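Side-chain contacts in prolyl oligopeptidase (Novosphingobium capsulatum, PDB 1YR2), which probably hydrolyses peptide bonds that follow proline, and far less readily alanine, in oligopeptides, acting as a serine peptidase: residues Trp63-Val68 / Met604-Gln609; Gly496-Ala501 / Arg614-Asp619; Gly574-Leu579 / Asp618-Pro623. One frame throughout, in Å; residues are numbered along the deposited sequence.

In the fold
All three contacts lie on the same side of the chain's centre, in and around the alpha/beta-hydrolase part of the fold. Interactions 2 and 3 are neighbours, their centres about 6 Å apart, and share the short helix 617-620: Asp-619 serves the loop 496-501, while Tyr-620 reaches across to helix 576-587. Interaction 1 belongs to the surface and is a charged, hydrogen-bonded Glu-Arg pair with no apolar part; interaction 2 is partly buried and mixes a backbone-to-carboxylate bond with ring packing; interaction 3 is fully buried, a hydroxyl-amide bond beside a leucine methyl. Met-604 and Phe-607, from the 604-609 side of interaction 1, pack against 614-623, joining the three sites.

Interaction 1: Trp63-Val68 / Met604-Gln609; sequences WLEADV and MLRFDQ
The carboxylate of Glu-65 overlaps the guanidinium of Arg-606 edge to edge, a side-on, bidentate salt bridge between two nearly coplanar groups. It joins a short 3-10 turn near the N-terminus to the loop that follows strand 594-598 of the alpha/beta-hydrolase sheet, so residues more than 500 positions apart meet at the protein surface. Each carboxylate oxygen takes one nitrogen of the arginine, and each uses its syn lone pair. Arg-606 NE reaches Glu-65 OE2 at 2.9 Å with an N-H...O angle of 153°, tilted somewhat from the guanidinium plane. Arg-606 NH2 meets Glu-65 OE1, also at 2.9 Å, straighter at 165° and close to that plane. Glu-65 runs out extended, whereas Arg-606 bends at its third torsion (chi3 62°), which turns the NE edge of the guanidinium to the acid. OE2 has a second cationic partner in Lys-668 of helix 664-675, so this oxygen is shared by two basic residues and the carboxylate is probably kept ionised. With an alanine in place of Arg-606, both oxygens would probably lose their arginine partner, leaving OE2 to Lys-668 and the carboxylate likely to turn more freely. Within the second segment, Gln-609 CG sits over the centre of one face of the guanidinium.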
ATOM      1  N   TRP A  63      13.150 -33.516   6.165  1.00 15.98           N
ATOM      2  CA  TRP A  63      14.513 -33.075   6.532  1.00 16.49           C
ATOM      3  C   TRP A  63      14.876 -31.685   5.978  1.00 15.89           C
ATOM      4  O   TRP A  63      15.725 -30.995   6.552  1.00 15.25           O
ATOM      5  CB  TRP A  63      15.554 -34.122   6.148  1.00 17.48           C
ATOM      6  CG  TRP A  63      15.689 -34.359   4.656  1.00 16.72           C
ATOM      7  CD1 TRP A  63      15.010 -35.258   3.909  1.00 19.25           C
ATOM      8  CD2 TRP A  63      16.561 -33.664   3.754  1.00 16.03           C
ATOM      9  NE1 TRP A  63      15.389 -35.169   2.591  1.00 17.37           N
ATOM     10  CE2 TRP A  63      16.344 -34.188   2.471  1.00 16.06           C
ATOM     11  CE3 TRP A  63      17.514 -32.659   3.906  1.00 16.09           C
ATOM     12  CZ2 TRP A  63      17.047 -33.738   1.346  1.00 15.86           C
ATOM     13  CZ3 TRP A  63      18.217 -32.215   2.785  1.00 15.42           C
ATOM     14  CH2 TRP A  63      17.973 -32.746   1.530  1.00 14.12           C
ATOM     15  N   LEU A  64      14.240 -31.285   4.878  1.00 14.00           N
ATOM     16  CA  LEU A  64      14.459 -29.965   4.279  1.00 14.86           C
ATOM     17  C   LEU A  64      13.817 -28.822   5.092  1.00 14.46           C
ATOM     18  O   LEU A  64      14.011 -27.635   4.786  1.00 13.90           O
ATOM     19  CB  LEU A  64      13.996 -29.940   2.827  1.00 14.87           C
ATOM     20  CG  LEU A  64      14.994 -30.487   1.818  1.00 14.56           C
ATOM     21  CD1 LEU A  64      14.279 -30.668   0.509  1.00 15.43           C
ATOM     22  CD2 LEU A  64      16.165 -29.595   1.641  1.00 14.26           C
ATOM     23  N   GLU A  65      13.120 -29.172   6.170  1.00 14.75           N
ATOM     24  CA  GLU A  65      12.609 -28.179   7.095  1.00 16.24           C
ATOM     25  C   GLU A  65      13.692 -27.659   8.071  1.00 16.60           C
ATOM     26  O   GLU A  65      13.477 -26.655   8.733  1.00 16.05           O
ATOM     27  CB  GLU A  65      11.426 -28.727   7.905  1.00 16.89           C
ATOM     28  CG  GLU A  65      10.160 -29.046   7.078  1.00 18.84           C
ATOM     29  CD  GLU A  65       9.034 -29.679   7.904  1.00 18.33           C
ATOM     30  OE1 GLU A  65       9.145 -29.764   9.152  1.00 18.72           O
ATOM     31  OE2 GLU A  65       8.033 -30.099   7.300  1.00 19.68           O
ATOM     32  N   ALA A  66      14.821 -28.351   8.185  1.00 16.78           N
ATOM     33  CA  ALA A  66      15.856 -27.950   9.138  1.00 17.05           C
ATOM     34  C   ALA A  66      16.530 -26.655   8.710  1.00 17.09           C
ATOM     35  O   ALA A  66      16.578 -26.322   7.523  1.00 15.23           O
ATOM     36  CB  ALA A  66      16.890 -29.037   9.334  1.00 17.67           C
ATOM     37  N   ASP A  67      17.015 -25.903   9.713  1.00 17.69           N
ATOM     38  CA  ASP A  67      17.651 -24.595   9.476  1.00 17.96           C
ATOM     39  C   ASP A  67      18.962 -24.741   8.648  1.00 16.92           C
ATOM     40  O   ASP A  67      19.892 -25.426   9.045  1.00 17.43           O
ATOM     41  CB  ASP A  67      17.915 -23.937  10.854  1.00 19.29           C
ATOM     42  CG  ASP A  67      18.132 -22.460  10.774  1.00 22.76           C
ATOM     43  OD1 ASP A  67      19.032 -22.001  10.033  1.00 22.90           O
ATOM     44  OD2 ASP A  67      17.426 -21.667  11.438  1.00 28.78           O
ATOM     45  N   VAL A  68      19.043 -24.044   7.520  1.00 16.45           N
ATOM     46  CA  VAL A  68      20.200 -24.096   6.650  1.00 17.40           C
ATOM     47  C   VAL A  68      21.486 -23.665   7.368  1.00 18.14           C
ATOM     48  O   VAL A  68      22.558 -24.076   6.975  1.00 16.78           O
ATOM     49  CB  VAL A  68      19.999 -23.221   5.392  1.00 18.43           C
ATOM     50  CG1 VAL A  68      20.174 -21.756   5.714  1.00 19.31           C
ATOM     51  CG2 VAL A  68      20.921 -23.656   4.279  1.00 18.52           C
ATOM     52  N   MET A 604       0.542 -27.070   3.671  1.00 11.97           N
ATOM     53  CA  MET A 604      -0.622 -26.553   4.384  1.00 12.55           C
ATOM     54  C   MET A 604      -1.076 -27.484   5.485  1.00 12.54           C
ATOM     55  O   MET A 604      -2.025 -27.170   6.210  1.00 14.50           O
ATOM     56  CB  MET A 604      -1.755 -26.351   3.380  1.00 12.09           C
ATOM     57  CG  MET A 604      -1.503 -25.231   2.393  1.00 12.19           C
ATOM     58  SD  MET A 604      -1.255 -23.617   3.168  1.00 15.79           S
ATOM     59  CE  MET A 604      -2.761 -23.379   4.052  1.00 15.04           C
ATOM     60  N   LEU A 605      -0.418 -28.632   5.622  1.00 13.14           N
ATOM     61  CA  LEU A 605      -0.680 -29.524   6.733  1.00 13.09           C
ATOM     62  C   LEU A 605       0.211 -29.217   7.929  1.00 13.39           C
ATOM     63  O   LEU A 605      -0.130 -29.621   9.043  1.00 12.69           O
ATOM     64  CB  LEU A 605      -0.519 -30.998   6.325  1.00 12.89           C
ATOM     65  CG  LEU A 605      -1.344 -31.451   5.136  1.00 13.96           C
ATOM     66  CD1 LEU A 605      -1.149 -32.991   4.958  1.00 12.99           C
ATOM     67  CD2 LEU A 605      -2.764 -31.088   5.329  1.00 14.79           C
ATOM     68  N   ARG A 606       1.339 -28.528   7.679  1.00 13.96           N
ATOM     69  CA  ARG A 606       2.329 -28.263   8.710  1.00 14.40           C
ATOM     70  C   ARG A 606       2.652 -26.768   8.909  1.00 14.07           C
ATOM     71  O   ARG A 606       3.607 -26.428   9.612  1.00 15.92           O
ATOM     72  CB  ARG A 606       3.611 -29.042   8.381  1.00 14.99           C
ATOM     73  CG  ARG A 606       3.469 -30.538   8.549  1.00 15.94           C
ATOM     74  CD  ARG A 606       4.702 -31.313   8.140  1.00 14.86           C
ATOM     75  NE  ARG A 606       5.873 -30.972   8.957  1.00 13.78           N
ATOM     76  CZ  ARG A 606       6.054 -31.353  10.207  1.00 16.64           C
ATOM     77  NH1 ARG A 606       5.160 -32.080  10.852  1.00 19.21           N
ATOM     78  NH2 ARG A 606       7.148 -31.005  10.838  1.00 18.05           N
ATOM     79  N   PHE A 607       1.870 -25.877   8.327  1.00 13.69           N
ATOM     80  CA  PHE A 607       2.196 -24.431   8.339  1.00 14.25           C
ATOM     81  C   PHE A 607       2.231 -23.856   9.757  1.00 15.46           C
ATOM     82  O   PHE A 607       3.052 -22.985  10.074  1.00 14.86           O
ATOM     83  CB  PHE A 607       1.207 -23.629   7.491  1.00 14.45           C
ATOM     84  CG  PHE A 607      -0.151 -23.527   8.097  1.00 13.14           C
ATOM     85  CD1 PHE A 607      -0.423 -22.540   9.015  1.00 12.17           C
ATOM     86  CD2 PHE A 607      -1.166 -24.397   7.751  1.00 12.88           C
ATOM     87  CE1 PHE A 607      -1.652 -22.435   9.594  1.00 12.46           C
ATOM     88  CE2 PHE A 607      -2.384 -24.294   8.333  1.00 14.36           C
ATOM     89  CZ  PHE A 607      -2.616 -23.319   9.291  1.00 11.06           C
ATOM     90  N   ASP A 608       1.409 -24.415  10.619  1.00 15.07           N
ATOM     91  CA  ASP A 608       1.340 -23.960  12.000  1.00 17.78           C
ATOM     92  C   ASP A 608       2.416 -24.525  12.943  1.00 20.36           C
ATOM     93  O   ASP A 608       2.404 -24.213  14.132  1.00 21.45           O
ATOM     94  CB  ASP A 608      -0.047 -24.195  12.554  1.00 17.34           C
ATOM     95  CG  ASP A 608      -0.345 -25.656  12.815  1.00 18.43           C
ATOM     96  OD1 ASP A 608       0.201 -26.566  12.123  1.00 20.58           O
ATOM     97  OD2 ASP A 608      -1.183 -25.966  13.672  1.00 22.26           O
ATOM     98  N   GLN A 609       3.339 -25.325  12.414  1.00 22.27           N
ATOM     99  CA  GLN A 609       4.448 -25.881  13.183  1.00 24.53           C
ATOM    100  C   GLN A 609       5.634 -24.946  13.203  1.00 25.89           C
ATOM    101  O   GLN A 609       6.627 -25.247  13.839  1.00 25.41           O
ATOM    102  CB  GLN A 609       4.952 -27.199  12.577  1.00 24.63           C
ATOM    103  CG  GLN A 609       3.860 -28.218  12.223  1.00 28.59           C
ATOM    104  CD  GLN A 609       3.551 -29.199  13.321  1.00 31.45           C
ATOM    105  OE1 GLN A 609       4.108 -29.121  14.401  1.00 33.84           O
ATOM    106  NE2 GLN A 609       2.665 -30.145  13.035  1.00 33.46           N
TER

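Interaction 2: Gly496-Ala501 / Arg614-Asp619; sequences GGFNVA and RYWVDD
Phe-498 meets Asp-619 twice, once through its backbone and once through its ring. The polar part is a single hydrogen bond: Phe-498 N donates to Asp-619 OD2 at 2.8 Å with an N-H...O angle of 153°, approaching from above the carboxylate plane. The other oxygen, OD1, is taken by His-536 NE2, so the buried carboxylate is held through both oxygens, which probably restricts its rotation. The ring part is a stack. Phe-498 carries its CG beside its own backbone N (chi1 -62°), which brings N-H and ring to the same acid; ring and carboxylate lie only 7° from parallel, with Asp-619 CG over the ring centre. A CH-pi contact accompanies it, Asp-619 CB standing 3.9 Å from the centroid of the Phe-498 ring, and Asp-619 CB comes within 3.6 Å of Phe-498 CE1. The apolar part is looser: Trp-616, one turn earlier, sets its five-membered ring obliquely against the phenylalanine, with Trp-616 CD1 4.0 Å from Phe-498 CE1. Tyr-620, next to Asp-619 on helix 617-620, also meets the Phe-498 ring, edge-to-face. Phe-498 and Asn-499 are the central residues of a type I' turn running from Gly-497 to Val-500, closed by Val-500 N to Gly-497 O at 3.1 Å. This glycine-rich loop follows strand 490-493, in the place where alpha/beta hydrolases commonly contribute to the oxyanion hole.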
ATOM      1  N   GLY A 496      -5.330 -13.049  -2.489  1.00 13.03           N
ATOM      2  CA  GLY A 496      -6.552 -13.768  -2.181  1.00 13.50           C
ATOM      3  C   GLY A 496      -6.577 -14.299  -0.758  1.00 13.18           C
ATOM      4  O   GLY A 496      -6.567 -15.514  -0.513  1.00 15.04           O
ATOM      5  N   GLY A 497      -6.608 -13.390   0.195  1.00 13.31           N
ATOM      6  CA  GLY A 497      -6.587 -13.786   1.603  1.00 12.88           C
ATOM      7  C   GLY A 497      -6.355 -12.678   2.573  1.00 12.35           C
ATOM      8  O   GLY A 497      -5.992 -11.556   2.190  1.00 11.19           O
ATOM      9  N   PHE A 498      -6.693 -12.944   3.834  1.00 12.39           N
ATOM     10  CA  PHE A 498      -6.289 -12.075   4.952  1.00 13.32           C
ATOM     11  C   PHE A 498      -6.813 -10.643   4.879  1.00 12.43           C
ATOM     12  O   PHE A 498      -6.252  -9.725   5.473  1.00 13.49           O
ATOM     13  CB  PHE A 498      -4.760 -12.128   5.099  1.00 12.34           C
ATOM     14  CG  PHE A 498      -4.249 -13.545   5.424  1.00 15.99           C
ATOM     15  CD1 PHE A 498      -4.249 -14.012   6.750  1.00 15.75           C
ATOM     16  CD2 PHE A 498      -3.882 -14.420   4.418  1.00 13.00           C
ATOM     17  CE1 PHE A 498      -3.878 -15.311   7.035  1.00 15.57           C
ATOM     18  CE2 PHE A 498      -3.503 -15.720   4.715  1.00 16.89           C
ATOM     19  CZ  PHE A 498      -3.457 -16.142   6.019  1.00 16.43           C
ATOM     20  N   ASN A 499      -7.946 -10.470   4.212  1.00 12.04           N
ATOM     21  CA  ASN A 499      -8.575  -9.169   4.096  1.00 13.52           C
ATOM     22  C   ASN A 499      -7.762  -8.115   3.344  1.00 13.94           C
ATOM     23  O   ASN A 499      -8.054  -6.904   3.415  1.00 14.09           O
ATOM     24  CB  ASN A 499      -8.952  -8.672   5.502  1.00 13.70           C
ATOM     25  CG  ASN A 499     -10.115  -7.737   5.479  1.00 17.78           C
ATOM     26  OD1 ASN A 499     -11.047  -7.927   4.707  1.00 16.60           O
ATOM     27  ND2 ASN A 499     -10.032  -6.667   6.277  1.00 20.35           N
ATOM     28  N   VAL A 500      -6.755  -8.560   2.605  1.00 13.63           N
ATOM     29  CA  VAL A 500      -5.909  -7.682   1.820  1.00 14.15           C
ATOM     30  C   VAL A 500      -6.661  -7.199   0.581  1.00 14.52           C
ATOM     31  O   VAL A 500      -7.161  -8.005  -0.229  1.00 13.53           O
ATOM     32  CB  VAL A 500      -4.597  -8.372   1.455  1.00 14.20           C
ATOM     33  CG1 VAL A 500      -3.725  -7.506   0.560  1.00 16.06           C
ATOM     34  CG2 VAL A 500      -3.861  -8.749   2.711  1.00 14.96           C
ATOM     35  N   ALA A 501      -6.768  -5.880   0.459  1.00 13.48           N
ATOM     36  CA  ALA A 501      -7.439  -5.271  -0.695  1.00 14.59           C
ATOM     37  C   ALA A 501      -6.421  -4.838  -1.709  1.00 14.64           C
ATOM     38  O   ALA A 501      -5.682  -3.914  -1.433  1.00 14.53           O
ATOM     39  CB  ALA A 501      -8.233  -4.077  -0.249  1.00 14.63           C
ATOM     40  N   ARG A 614       1.315 -20.232  13.076  1.00 15.68           N
ATOM     41  CA  ARG A 614       0.128 -20.507  13.906  1.00 15.87           C
ATOM     42  C   ARG A 614      -0.910 -19.369  13.888  1.00 14.04           C
ATOM     43  O   ARG A 614      -2.122 -19.594  14.072  1.00 16.19           O
ATOM     44  CB  ARG A 614       0.548 -20.867  15.324  1.00 15.66           C
ATOM     45  CG  ARG A 614      -0.586 -21.404  16.212  1.00 21.77           C
ATOM     46  CD  ARG A 614      -1.444 -22.568  15.657  1.00 23.43           C
ATOM     47  NE  ARG A 614      -2.540 -22.921  16.573  1.00 24.32           N
ATOM     48  CZ  ARG A 614      -3.210 -24.069  16.544  1.00 27.54           C
ATOM     49  NH1 ARG A 614      -2.918 -24.987  15.628  1.00 25.87           N
ATOM     50  NH2 ARG A 614      -4.188 -24.292  17.440  1.00 26.72           N
ATOM     51  N   TYR A 615      -0.487 -18.148  13.609  1.00 12.56           N
ATOM     52  CA  TYR A 615      -1.405 -17.013  13.496  1.00 12.05           C
ATOM     53  C   TYR A 615      -2.287 -17.124  12.230  1.00 12.83           C
ATOM     54  O   TYR A 615      -3.325 -16.518  12.147  1.00 15.05           O
ATOM     55  CB  TYR A 615      -0.637 -15.651  13.559  1.00 12.32           C
ATOM     56  CG  TYR A 615      -0.182 -15.332  14.948  1.00 12.61           C
ATOM     57  CD1 TYR A 615      -1.099 -14.896  15.885  1.00 14.59           C
ATOM     58  CD2 TYR A 615       1.130 -15.555  15.364  1.00 16.07           C
ATOM     59  CE1 TYR A 615      -0.748 -14.656  17.152  1.00 14.03           C
ATOM     60  CE2 TYR A 615       1.507 -15.305  16.671  1.00 15.44           C
ATOM     61  CZ  TYR A 615       0.541 -14.870  17.571  1.00 14.38           C
ATOM     62  OH  TYR A 615       0.831 -14.580  18.900  1.00 16.37           O
ATOM     63  N   TRP A 616      -1.898 -17.931  11.271  1.00 13.21           N
ATOM     64  CA  TRP A 616      -2.659 -18.023  10.025  1.00 13.30           C
ATOM     65  C   TRP A 616      -3.872 -18.935  10.077  1.00 14.56           C
ATOM     66  O   TRP A 616      -4.579 -19.020   9.079  1.00 13.57           O
ATOM     67  CB  TRP A 616      -1.760 -18.504   8.902  1.00 14.01           C
ATOM     68  CG  TRP A 616      -0.603 -17.637   8.695  1.00 15.15           C
ATOM     69  CD1 TRP A 616      -0.479 -16.316   8.994  1.00 20.84           C
ATOM     70  CD2 TRP A 616       0.628 -18.042   8.138  1.00 17.99           C
ATOM     71  NE1 TRP A 616       0.780 -15.874   8.655  1.00 22.71           N
ATOM     72  CE2 TRP A 616       1.479 -16.919   8.125  1.00 21.56           C
ATOM     73  CE3 TRP A 616       1.116 -19.259   7.654  1.00 18.94           C
ATOM     74  CZ2 TRP A 616       2.778 -16.981   7.662  1.00 23.69           C
ATOM     75  CZ3 TRP A 616       2.445 -19.313   7.196  1.00 21.59           C
ATOM     76  CH2 TRP A 616       3.236 -18.199   7.197  1.00 21.20           C
ATOM     77  N   VAL A 617      -4.078 -19.632  11.197  1.00 13.73           N
ATOM     78  CA  VAL A 617      -5.254 -20.468  11.375  1.00 14.10           C
ATOM     79  C   VAL A 617      -6.548 -19.715  11.192  1.00 14.27           C
ATOM     80  O   VAL A 617      -7.536 -20.318  10.809  1.00 13.74           O
ATOM     81  CB  VAL A 617      -5.278 -21.228  12.731  1.00 13.92           C
ATOM     82  CG1 VAL A 617      -4.105 -22.220  12.849  1.00 14.32           C
ATOM     83  CG2 VAL A 617      -5.368 -20.277  13.928  1.00 14.10           C
ATOM     84  N   ASP A 618      -6.564 -18.401  11.404  1.00 17.26           N
ATOM     85  CA  ASP A 618      -7.806 -17.625  11.228  1.00 19.03           C
ATOM     86  C   ASP A 618      -8.317 -17.644   9.796  1.00 18.75           C
ATOM     87  O   ASP A 618      -9.528 -17.597   9.558  1.00 19.05           O
ATOM     88  CB  ASP A 618      -7.632 -16.155  11.675  1.00 21.85           C
ATOM     89  CG  ASP A 618      -8.147 -15.890  13.103  1.00 25.47           C
ATOM     90  OD1 ASP A 618      -8.638 -16.799  13.846  1.00 34.31           O
ATOM     91  OD2 ASP A 618      -7.988 -14.768  13.613  1.00 35.87           O
ATOM     92  N   ASP A 619      -7.412 -17.742   8.821  1.00 16.67           N
ATOM     93  CA  ASP A 619      -7.861 -17.923   7.450  1.00 15.37           C
ATOM     94  C   ASP A 619      -7.828 -19.371   7.000  1.00 14.67           C
ATOM     95  O   ASP A 619      -8.629 -19.768   6.160  1.00 14.68           O
ATOM     96  CB  ASP A 619      -6.951 -17.166   6.485  1.00 15.50           C
ATOM     97  CG  ASP A 619      -7.517 -15.808   6.107  1.00 18.35           C
ATOM     98  OD1 ASP A 619      -7.992 -15.083   7.020  1.00 16.13           O
ATOM     99  OD2 ASP A 619      -7.553 -15.420   4.921  1.00 16.79           O
TER

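Interaction 3: Gly574-Leu579 / Asp618-Pro623; sequences GSNGGL and DDYGYP
Asn-576 OD1 is gripped by two donors, the hydroxyl of Tyr-620 and the ammonium of Lys-544. Asn-576 is the first helical residue after Ser-575, in a GxSxG turn consistent with the nucleophile elbow of alpha/beta hydrolases, where strand 569-574 passes sharply into helix 576-587. Tyr-620 OH donates to Asn-576 OD1 at 2.7 Å, in the carbonyl plane and on a lone pair, with a C=O...O angle of 113°. Lys-544, from helix 544-560, would be expected to polarise this amide oxygen further. The other end of the amide is also held, since Asn-576 ND2 donates to Gly-496 O; with both ends bonded, the amide has little scope to turn over. The side chain leaves the helix with CG opposite the backbone N (chi1 175°), an orientation that carries OD1 to the edge of the tyrosine ring, near its plane, and Asn-576 CB comes within 3.4 Å of Tyr-620 OH. Tyr-620 extends from the end of helix 617-620, and the ring of Phe-607 meets it in an edge-to-face pair. The elbow itself is tight: Ser-575 has positive phi, Gly-577 N bonds Gly-574 O at 2.8 Å, and a CB on Gly-577 would run into Gly-574 N. One helical turn beyond Asn-576, Leu-579 comes from the opposite direction to the phenol end of the tyrosine, its CD2 lying 3.6 Å from Tyr-620 OH and 3.8 Å from Tyr-620 CZ.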
ATOM      1  N   GLY A 574       2.933 -14.129  -4.022  1.00 14.39           N
ATOM      2  CA  GLY A 574       3.860 -14.243  -2.893  1.00 14.88           C
ATOM      3  C   GLY A 574       3.166 -14.499  -1.547  1.00 15.25           C
ATOM      4  O   GLY A 574       2.096 -13.931  -1.274  1.00 15.16           O
ATOM      5  N   SER A 575       3.740 -15.402  -0.736  1.00 15.75           N
ATOM      6  CA  SER A 575       3.295 -15.731   0.625  1.00 17.20           C
ATOM      7  C   SER A 575       1.961 -16.549   0.536  1.00 16.01           C
ATOM      8  O   SER A 575       1.928 -17.665  -0.012  1.00 16.07           O
ATOM      9  CB  SER A 575       3.191 -14.475   1.509  1.00 18.92           C
ATOM     10  OG  SER A 575       4.460 -13.861   1.667  1.00 27.13           O
ATOM     11  N   ASN A 576       0.899 -16.030   1.083  1.00 14.32           N
ATOM     12  CA  ASN A 576      -0.446 -16.538   0.736  1.00 12.68           C
ATOM     13  C   ASN A 576      -0.696 -16.542  -0.774  1.00 12.13           C
ATOM     14  O   ASN A 576      -1.391 -17.421  -1.295  1.00 11.79           O
ATOM     15  CB  ASN A 576      -1.516 -15.774   1.508  1.00 13.11           C
ATOM     16  CG  ASN A 576      -2.916 -16.169   1.116  1.00 13.05           C
ATOM     17  OD1 ASN A 576      -3.407 -17.278   1.468  1.00 13.14           O
ATOM     18  ND2 ASN A 576      -3.589 -15.289   0.379  1.00 15.57           N
ATOM     19  N   GLY A 577      -0.138 -15.570  -1.482  1.00 11.15           N
ATOM     20  CA  GLY A 577      -0.136 -15.544  -2.924  1.00 11.26           C
ATOM     21  C   GLY A 577       0.731 -16.625  -3.540  1.00 11.02           C
ATOM     22  O   GLY A 577       0.491 -17.050  -4.648  1.00 11.95           O
ATOM     23  N   GLY A 578       1.782 -17.079  -2.859  1.00 10.49           N
ATOM     24  CA  GLY A 578       2.524 -18.240  -3.328  1.00 10.22           C
ATOM     25  C   GLY A 578       1.772 -19.569  -3.170  1.00  9.49           C
ATOM     26  O   GLY A 578       1.822 -20.432  -4.018  1.00 10.70           O
ATOM     27  N   LEU A 579       1.009 -19.698  -2.107  1.00 10.80           N
ATOM     28  CA  LEU A 579       0.071 -20.822  -1.952  1.00 10.43           C
ATOM     29  C   LEU A 579      -0.905 -20.832  -3.155  1.00 10.03           C
ATOM     30  O   LEU A 579      -1.146 -21.866  -3.751  1.00 10.64           O
ATOM     31  CB  LEU A 579      -0.699 -20.625  -0.632  1.00  9.79           C
ATOM     32  CG  LEU A 579      -1.999 -21.360  -0.543  1.00 10.80           C
ATOM     33  CD1 LEU A 579      -1.706 -22.824  -0.565  1.00 10.54           C
ATOM     34  CD2 LEU A 579      -2.674 -20.979   0.739  1.00 11.08           C
ATOM     35  N   ASP A 618      -6.564 -18.401  11.404  1.00 17.26           N
ATOM     36  CA  ASP A 618      -7.806 -17.625  11.228  1.00 19.03           C
ATOM     37  C   ASP A 618      -8.317 -17.644   9.796  1.00 18.75           C
ATOM     38  O   ASP A 618      -9.528 -17.597   9.558  1.00 19.05           O
ATOM     39  CB  ASP A 618      -7.632 -16.155  11.675  1.00 21.85           C
ATOM     40  CG  ASP A 618      -8.147 -15.890  13.103  1.00 25.47           C
ATOM     41  OD1 ASP A 618      -8.638 -16.799  13.846  1.00 34.31           O
ATOM     42  OD2 ASP A 618      -7.988 -14.768  13.613  1.00 35.87           O
ATOM     43  N   ASP A 619      -7.412 -17.742   8.821  1.00 16.67           N
ATOM     44  CA  ASP A 619      -7.861 -17.923   7.450  1.00 15.37           C
ATOM     45  C   ASP A 619      -7.828 -19.371   7.000  1.00 14.67           C
ATOM     46  O   ASP A 619      -8.629 -19.768   6.160  1.00 14.68           O
ATOM     47  CB  ASP A 619      -6.951 -17.166   6.485  1.00 15.50           C
ATOM     48  CG  ASP A 619      -7.517 -15.808   6.107  1.00 18.35           C
ATOM     49  OD1 ASP A 619      -7.992 -15.083   7.020  1.00 16.13           O
ATOM     50  OD2 ASP A 619      -7.553 -15.420   4.921  1.00 16.79           O
ATOM     51  N   TYR A 620      -6.844 -20.142   7.458  1.00 13.17           N
ATOM     52  CA  TYR A 620      -6.609 -21.494   6.904  1.00 11.97           C
ATOM     53  C   TYR A 620      -7.291 -22.654   7.623  1.00 11.92           C
ATOM     54  O   TYR A 620      -7.479 -23.733   7.062  1.00 11.06           O
ATOM     55  CB  TYR A 620      -5.089 -21.755   6.896  1.00 11.39           C
ATOM     56  CG  TYR A 620      -4.277 -20.879   5.962  1.00 11.06           C
ATOM     57  CD1 TYR A 620      -4.851 -20.216   4.874  1.00 14.29           C
ATOM     58  CD2 TYR A 620      -2.915 -20.708   6.169  1.00 10.05           C
ATOM     59  CE1 TYR A 620      -4.075 -19.427   3.967  1.00 12.75           C
ATOM     60  CE2 TYR A 620      -2.133 -19.937   5.293  1.00 13.20           C
ATOM     61  CZ  TYR A 620      -2.714 -19.313   4.196  1.00 13.36           C
ATOM     62  OH  TYR A 620      -1.931 -18.567   3.371  1.00 15.85           O
ATOM     63  N   GLY A 621      -7.591 -22.440   8.887  1.00 13.59           N
ATOM     64  CA  GLY A 621      -8.153 -23.464   9.746  1.00 13.41           C
ATOM     65  C   GLY A 621      -7.084 -24.168  10.537  1.00 14.32           C
ATOM     66  O   GLY A 621      -5.895 -23.774  10.495  1.00 13.86           O
ATOM     67  N   TYR A 622      -7.497 -25.259  11.219  1.00 13.58           N
ATOM     68  CA  TYR A 622      -6.659 -25.938  12.208  1.00 14.54           C
ATOM     69  C   TYR A 622      -6.327 -27.357  11.779  1.00 15.39           C
ATOM     70  O   TYR A 622      -7.244 -28.188  11.684  1.00 14.20           O
ATOM     71  CB  TYR A 622      -7.400 -26.004  13.536  1.00 15.40           C
ATOM     72  CG  TYR A 622      -7.671 -24.660  14.134  1.00 16.08           C
ATOM     73  CD1 TYR A 622      -8.761 -23.922  13.732  1.00 16.63           C
ATOM     74  CD2 TYR A 622      -6.799 -24.095  15.044  1.00 16.42           C
ATOM     75  CE1 TYR A 622      -9.005 -22.658  14.254  1.00 18.04           C
ATOM     76  CE2 TYR A 622      -7.030 -22.855  15.569  1.00 16.22           C
ATOM     77  CZ  TYR A 622      -8.143 -22.134  15.190  1.00 16.62           C
ATOM     78  OH  TYR A 622      -8.372 -20.843  15.669  1.00 18.46           O
ATOM     79  N   PRO A 623      -5.071 -27.649  11.449  1.00 15.48           N
ATOM     80  CA  PRO A 623      -4.694 -29.008  11.022  1.00 16.25           C
ATOM     81  C   PRO A 623      -4.980 -30.146  11.992  1.00 16.57           C
ATOM     82  O   PRO A 623      -5.087 -31.306  11.532  1.00 16.66           O
ATOM     83  CB  PRO A 623      -3.209 -28.910  10.786  1.00 15.26           C
ATOM     84  CG  PRO A 623      -2.976 -27.490  10.464  1.00 15.34           C
ATOM     85  CD  PRO A 623      -3.945 -26.707  11.285  1.00 16.46           C
TER